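Side-chain contacts in conserved hypothetical protein (Sulfolobus solfataricus, PDB 2FNA), which is an archaeal AAA+ ATPase that binds ADP in its P-loop NTPase core and probably couples ATP hydrolysis to an as yet undefined task: residues R297-C302 with S306-A311; E286-R291 with Y326-Q331. All coordinates share one frame; numbering follows the deposited sequence.

Interaction 1. Residues R297-C302 with S306-A311; sequences RTLSKC and SDVKRA. With EDO (1,2-ethanediol), chain J.
T298 and A311 meet where the last part of helix 289-299 comes alongside helix 305-316, in close carbon-oxygen van der Waals contacts. The A311 methyl sits 3.1 Å, CB to OG1, from the T298 hydroxyl oxygen, a tight fit. With OG1 beside the backbone N (chi1 -60°), the T298 methyl CG2 is turned anti to that N and reaches the opposing backbone, lying 3.5 Å from D307 O. The one apolar pair is L299 with V308: their side chains cross obliquely, with L299 CD2 3.8 Å from V308 CG2.

The polar link is indirect. No hydrogen bond passes straight between 297-302 and 306-311; instead one water donates to T298 OG1 and to V308 O, the oxygens being 2.9 Å and 3.2 Å from it. That hydroxyl also bonds to N294 O. R297 NE makes a weak hydrogen bond to O2 of a 1,2-ethanediol, probably from the crystallisation liquor.

At the margin, D307 OD1 pairs with R310 NH1 and OD2 accepts from K304 N. A type I beta turn from L299 to C302 begins the connection between the two helices, consistent with the first and second of a winged helix-turn-helix domain.

Interaction 2. Residues E286-R291 with Y326-Q331; sequences EIARKR and YNYLTQ
Y328 reaches from helix 322-334 to the start of helix 289-299, meeting A288 and R291. Its CB points toward that helix, and CG stands anti to the carbonyl carbon (chi1 -56°), which carries the ring from its own helix over to the other. The two sides of the ring's outer end find different neighbours: CE1 lies 3.6 Å from A288 CB, the methyl of the N-cap residue, while CE2 comes within 3.8 Å of R291 CD, both approaching obliquely. Y292 adds an edge-to-face ring contact, and I295 also touches the side chain.

Both segments fall within a range assigned to the MCM C-terminal winged helix-turn-helix family, which is consistent with the ring packing between the first and third helices of such a domain. At the tip, OH accepts a hydrogen bond from R291 NH1, 3.0 Å away; NH1 lies in the ring plane, at its edge. The bond is bent, with an N-H...O angle of 137°, and OH is tilted out of the guanidinium plane, which stands 86° from the ring plane. R291 has acidic partners as well: NE forms a salt bridge to E316, and NH1 has a long, weak ion pair with E324. Replacing Y328 by a leucine would probably leave R291 NH1 without its hydroxyl acceptor and open a gap beside the A288 methyl.

In the fold
Along the chain, helix 289-299 comes first and takes part in both contacts: its first turn, with the residues just before it, in interaction 2, and its later part in interaction 1. The chain then turns into helix 305-316, where interaction 1 closes a short loop with only three residues between its segments. It goes on to helix 322-334, whose return to 286-291 closes the much longer loop of interaction 2, with interaction 1 nested inside. The two centres lie about 13 Å apart and the contacts touch, L299 CD1 packing 4.2 Å from L329 CD2. Together they tie three successive helices into one bundle, and strand 345-347, beyond it, packs on L299 and C302.

Interaction 1. Residues R297-C302 with S306-A311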
# COMPACT_ATOMS: atom_id res chain seq x y z
N ARG A 297 11.14 14.11 14.74
CA ARG A 297 12.31 14.06 15.60
C ARG A 297 11.88 14.01 17.06
O ARG A 297 12.41 13.23 17.85
CB ARG A 297 13.21 15.26 15.33
CG ARG A 297 13.87 15.21 13.96
CD ARG A 297 14.68 16.46 13.64
NE ARG A 297 14.94 16.55 12.20
CZ ARG A 297 15.52 17.58 11.59
NH1 ARG A 297 15.93 18.64 12.29
NH2 ARG A 297 15.69 17.56 10.27
N THR A 298 10.90 14.83 17.42
CA THR A 298 10.38 14.86 18.79
C THR A 298 9.79 13.52 19.20
O THR A 298 10.02 13.04 20.31
CB THR A 298 9.33 15.99 18.99
OG1 THR A 298 9.94 17.25 18.70
CG2 THR A 298 8.79 16.01 20.42
N LEU A 299 9.05 12.91 18.28
CA LEU A 299 8.37 11.65 18.58
C LEU A 299 9.20 10.40 18.31
O LEU A 299 8.71 9.30 18.50
CB LEU A 299 7.07 11.57 17.79
CG LEU A 299 5.94 12.52 18.21
CD1 LEU A 299 4.79 12.30 17.27
CD2 LEU A 299 5.50 12.29 19.64
N SER A 300 10.46 10.55 17.90
CA SER A 300 11.34 9.41 17.60
C SER A 300 11.41 8.40 18.76
O SER A 300 11.26 7.21 18.54
CB SER A 300 12.75 9.90 17.24
OG SER A 300 13.65 8.81 17.02
N LYS A 301 11.63 8.89 19.98
CA LYS A 301 11.63 8.01 21.17
C LYS A 301 10.26 8.04 21.84
O LYS A 301 10.14 7.71 23.02
CB LYS A 301 12.71 8.45 22.18
CG LYS A 301 14.15 8.23 21.72
N CYS A 302 9.24 8.43 21.07
CA CYS A 302 7.86 8.65 21.51
C CYS A 302 7.73 9.86 22.39
O CYS A 302 8.72 10.35 22.94
CB CYS A 302 7.27 7.42 22.21
SG CYS A 302 7.70 5.88 21.42
N SER A 306 2.16 17.45 24.93
CA SER A 306 2.97 18.46 25.59
C SER A 306 4.39 18.50 25.01
O SER A 306 4.93 19.59 24.81
CB SER A 306 3.03 18.22 27.11
OG SER A 306 3.29 16.87 27.44
N ASP A 307 4.97 17.33 24.72
CA ASP A 307 6.33 17.26 24.16
C ASP A 307 6.37 17.84 22.74
O ASP A 307 7.31 18.55 22.36
CB ASP A 307 6.86 15.82 24.17
CG ASP A 307 6.87 15.20 25.57
OD1 ASP A 307 7.73 15.59 26.40
OD2 ASP A 307 6.02 14.33 25.84
N VAL A 308 5.35 17.53 21.95
CA VAL A 308 5.20 18.05 20.58
C VAL A 308 5.05 19.59 20.65
O VAL A 308 5.79 20.34 19.99
CB VAL A 308 3.99 17.38 19.85
CG1 VAL A 308 3.72 18.05 18.53
CG2 VAL A 308 4.24 15.87 19.63
N LYS A 309 4.12 20.05 21.47
CA LYS A 309 3.91 21.49 21.66
C LYS A 309 5.21 22.18 22.05
O LYS A 309 5.61 23.17 21.43
CB LYS A 309 2.87 21.74 22.74
CG LYS A 309 2.31 23.17 22.75
CD LYS A 309 1.04 23.24 23.62
CE LYS A 309 0.21 24.48 23.32
NZ LYS A 309 0.88 25.69 23.87
N ARG A 310 5.87 21.64 23.08
CA ARG A 310 7.05 22.28 23.66
C ARG A 310 8.16 22.42 22.61
O ARG A 310 8.74 23.51 22.46
CB ARG A 310 7.55 21.47 24.87
CG ARG A 310 8.80 22.02 25.52
CD ARG A 310 9.26 21.17 26.70
NE ARG A 310 8.25 21.05 27.76
CZ ARG A 310 7.45 20.00 27.95
NH1 ARG A 310 7.51 18.92 27.17
NH2 ARG A 310 6.57 20.03 28.95
N ALA A 311 8.42 21.33 21.89
CA ALA A 311 9.47 21.30 20.86
C ALA A 311 9.19 22.24 19.68
O ALA A 311 10.12 22.79 19.10
CB ALA A 311 9.66 19.88 20.35
C1 EDO J . 15.65 14.20 8.73
O1 EDO J . 16.79 14.84 8.14
C2 EDO J . 16.11 13.17 9.77
O2 EDO J . 15.94 13.69 11.09
O HOH W 1 7.56 18.71 17.93

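Interaction 2. Residues E286-R291 with Y326-Q331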
# COMPACT_ATOMS: atom_id res chain seq x y z
N GLU A 286 4.45 22.37 2.08
CA GLU A 286 5.73 23.06 2.23
C GLU A 286 5.68 24.15 3.30
O GLU A 286 6.70 24.45 3.92
CB GLU A 286 6.20 23.62 0.88
CG GLU A 286 7.70 24.02 0.83
CD GLU A 286 8.68 22.84 0.89
OE1 GLU A 286 8.26 21.65 0.83
OE2 GLU A 286 9.90 23.11 1.00
N ILE A 287 4.50 24.72 3.53
CA ILE A 287 4.31 25.69 4.62
C ILE A 287 4.64 25.08 6.01
O ILE A 287 5.35 25.71 6.81
CB ILE A 287 2.88 26.31 4.58
CG1 ILE A 287 2.76 27.51 5.52
CG2 ILE A 287 1.80 25.27 4.92
CD1 ILE A 287 3.51 28.76 5.05
N ALA A 288 4.18 23.85 6.28
CA ALA A 288 4.34 23.24 7.62
C ALA A 288 5.51 22.25 7.68
O ALA A 288 5.62 21.43 8.60
CB ALA A 288 3.05 22.58 8.06
N ARG A 289 6.42 22.38 6.72
CA ARG A 289 7.46 21.40 6.50
C ARG A 289 8.45 21.26 7.66
O ARG A 289 8.69 20.16 8.15
CB ARG A 289 8.21 21.77 5.23
CG ARG A 289 9.38 20.88 4.95
CD ARG A 289 10.28 21.50 3.95
NE ARG A 289 11.36 20.58 3.62
CZ ARG A 289 11.25 19.57 2.76
NH1 ARG A 289 10.11 19.32 2.12
NH2 ARG A 289 12.31 18.80 2.56
N LYS A 290 9.05 22.36 8.07
CA LYS A 290 9.93 22.39 9.24
C LYS A 290 9.24 21.88 10.51
O LYS A 290 9.84 21.20 11.33
CB LYS A 290 10.50 23.80 9.47
CG LYS A 290 11.52 24.21 8.41
CD LYS A 290 12.10 25.61 8.66
N ARG A 291 7.95 22.18 10.64
CA ARG A 291 7.17 21.74 11.78
C ARG A 291 7.02 20.23 11.80
O ARG A 291 7.19 19.60 12.83
CB ARG A 291 5.80 22.40 11.74
CG ARG A 291 5.88 23.93 11.71
CD ARG A 291 4.55 24.58 12.00
NE ARG A 291 4.74 25.99 12.34
CZ ARG A 291 3.79 26.77 12.85
NH1 ARG A 291 2.58 26.31 13.08
NH2 ARG A 291 4.07 28.04 13.13
N TYR A 326 -3.16 19.67 16.44
CA TYR A 326 -4.10 18.59 16.17
C TYR A 326 -4.05 18.18 14.70
O TYR A 326 -4.03 16.98 14.38
CB TYR A 326 -5.52 19.05 16.53
CG TYR A 326 -6.60 18.02 16.24
CD1 TYR A 326 -6.86 16.98 17.14
CD2 TYR A 326 -7.37 18.08 15.08
CE1 TYR A 326 -7.85 16.04 16.89
CE2 TYR A 326 -8.36 17.15 14.81
CZ TYR A 326 -8.59 16.13 15.73
OH TYR A 326 -9.57 15.19 15.48
N ASN A 327 -4.04 19.17 13.81
CA ASN A 327 -4.02 18.91 12.37
C ASN A 327 -2.73 18.21 11.92
O ASN A 327 -2.79 17.31 11.09
CB ASN A 327 -4.25 20.22 11.60
CG ASN A 327 -3.99 20.09 10.10
OD1 ASN A 327 -4.60 19.26 9.40
ND2 ASN A 327 -3.10 20.94 9.58
N TYR A 328 -1.59 18.63 12.45
CA TYR A 328 -0.31 18.00 12.11
C TYR A 328 -0.27 16.52 12.56
O TYR A 328 0.13 15.63 11.80
CB TYR A 328 0.87 18.76 12.73
CG TYR A 328 0.95 20.23 12.38
CD1 TYR A 328 0.70 20.68 11.09
CD2 TYR A 328 1.34 21.18 13.34
CE1 TYR A 328 0.80 22.03 10.76
CE2 TYR A 328 1.45 22.54 13.02
CZ TYR A 328 1.18 22.95 11.72
OH TYR A 328 1.27 24.28 11.38
N LEU A 329 -0.67 16.25 13.79
CA LEU A 329 -0.70 14.88 14.29
C LEU A 329 -1.75 14.04 13.58
O LEU A 329 -1.52 12.88 13.32
CB LEU A 329 -0.92 14.84 15.81
CG LEU A 329 0.21 15.48 16.61
CD1 LEU A 329 -0.17 15.59 18.09
CD2 LEU A 329 1.51 14.72 16.42
N THR A 330 -2.90 14.62 13.27
CA THR A 330 -3.95 13.90 12.51
C THR A 330 -3.48 13.49 11.12
O THR A 330 -3.79 12.39 10.67
CB THR A 330 -5.22 14.78 12.36
OG1 THR A 330 -5.80 14.97 13.65
CG2 THR A 330 -6.26 14.11 11.43
N GLN A 331 -2.78 14.38 10.43
CA GLN A 331 -2.26 14.06 9.12
C GLN A 331 -1.23 12.91 9.21
O GLN A 331 -1.28 11.95 8.43
CB GLN A 331 -1.65 15.32 8.47
CG GLN A 331 -2.70 16.33 8.02
CD GLN A 331 -3.68 15.72 7.02
OE1 GLN A 331 -3.32 15.40 5.90
NE2 GLN A 331 -4.92 15.54 7.45